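Local coordinates for protein lectin (Lotus tetragonolobus, PDB 2EIG) that probably binds L-fucosyl-containing sugars as a tetrameric legume seed lectin carrying calcium and manganese ions, at residues K21-T24 / L28-P31. Sequence-based numbering, arbitrary orientation.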
# COMPACT_ATOMS: atom_id res chain seq x y z
N LYS A 21 -19.29 -27.44 -13.78
CA LYS A 21 -19.07 -28.59 -14.71
C LYS A 21 -18.24 -28.14 -15.87
O LYS A 21 -18.31 -26.97 -16.26
CB LYS A 21 -20.40 -29.14 -15.26
CG LYS A 21 -21.50 -29.50 -14.24
CD LYS A 21 -21.15 -30.77 -13.49
CE LYS A 21 -22.17 -31.14 -12.44
NZ LYS A 21 -21.52 -32.25 -11.71
N ILE A 22 -17.42 -29.04 -16.43
CA ILE A 22 -16.85 -28.77 -17.76
C ILE A 22 -18.05 -28.79 -18.72
O ILE A 22 -18.87 -29.71 -18.63
CB ILE A 22 -15.75 -29.81 -18.19
CG1 ILE A 22 -14.62 -29.91 -17.15
CG2 ILE A 22 -15.16 -29.47 -19.57
CD1 ILE A 22 -14.02 -28.57 -16.76
N TRP A 23 -18.19 -27.77 -19.56
CA TRP A 23 -19.31 -27.68 -20.53
C TRP A 23 -18.74 -27.60 -21.96
O TRP A 23 -17.53 -27.79 -22.16
CB TRP A 23 -20.35 -26.59 -20.13
CG TRP A 23 -20.86 -25.53 -21.15
CD1 TRP A 23 -20.10 -24.59 -21.83
CD2 TRP A 23 -22.24 -25.23 -21.50
NE1 TRP A 23 -20.90 -23.76 -22.61
CE2 TRP A 23 -22.21 -24.13 -22.43
CE3 TRP A 23 -23.47 -25.78 -21.15
CZ2 TRP A 23 -23.37 -23.59 -23.01
CZ3 TRP A 23 -24.64 -25.24 -21.73
CH2 TRP A 23 -24.58 -24.15 -22.64
N THR A 24 -19.59 -27.37 -22.95
CA THR A 24 -19.17 -27.37 -24.37
C THR A 24 -17.87 -26.63 -24.64
O THR A 24 -17.63 -25.54 -24.08
CB THR A 24 -20.22 -26.71 -25.29
OG1 THR A 24 -21.52 -26.82 -24.70
CG2 THR A 24 -20.18 -27.36 -26.68
N LEU A 28 -15.35 -23.84 -18.52
CA LEU A 28 -15.76 -24.09 -17.16
C LEU A 28 -17.04 -23.31 -16.86
O LEU A 28 -17.04 -22.09 -16.78
CB LEU A 28 -14.61 -23.74 -16.19
CG LEU A 28 -15.01 -23.74 -14.70
CD1 LEU A 28 -15.68 -25.07 -14.22
CD2 LEU A 28 -13.74 -23.41 -13.91
N ALA A 29 -18.15 -24.04 -16.72
CA ALA A 29 -19.45 -23.39 -16.58
C ALA A 29 -19.90 -23.39 -15.12
O ALA A 29 -19.91 -24.42 -14.44
CB ALA A 29 -20.45 -24.01 -17.43
N MET A 30 -20.28 -22.20 -14.65
CA MET A 30 -20.58 -22.03 -13.24
C MET A 30 -21.74 -21.04 -13.20
O MET A 30 -21.51 -19.85 -13.04
CB MET A 30 -19.35 -21.43 -12.51
CG MET A 30 -18.11 -22.33 -12.57
SD MET A 30 -16.77 -21.54 -11.73
CE MET A 30 -17.27 -21.80 -10.00
N PRO A 31 -22.96 -21.53 -13.33
CA PRO A 31 -23.27 -22.97 -13.37
C PRO A 31 -23.38 -23.54 -14.78
O PRO A 31 -23.47 -22.82 -15.78
CB PRO A 31 -24.67 -23.03 -12.74
CG PRO A 31 -25.34 -21.79 -13.30
CD PRO A 31 -24.19 -20.72 -13.46
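Lys21 and Ala29 grip each other through both backbone hydrogen bonds of an antiparallel hydrogen-bonded pair, a compact example of how a short beta hairpin is stitched together by main chain and finished by side chains. Ala29 N gives its hydrogen to Lys21 O at 3.0 Å. In return Lys21 N reaches Ala29 O at 3.2 Å. The next pair, Ile22 with Leu28, is non-hydrogen-bonded.

Trp23 supplies the apolar part. Its CB rests against the Ala29 methyl (CB to CB 3.7 Å), and CG is still near it, 4.0 Å from Ala29 CB, the ring meeting that methyl obliquely. Over one face of the indole, above its five-membered ring, sits Thr24 OG1, 3.5 Å from the plane, and the indole also makes a cation-pi contact with Arg215. Leu28, with CG anti to its own N (chi1 170°), brings CD1 to 3.8 Å from Lys21 O.

Strand 27-29 of this hairpin pairs in turn with strand 214-226, where the Leu28 backbone is hydrogen-bonded to that of Ile218, while the Leu28 side chain also touches Ala43 of strand 39-50, in the other sheet of the legume lectin sandwich.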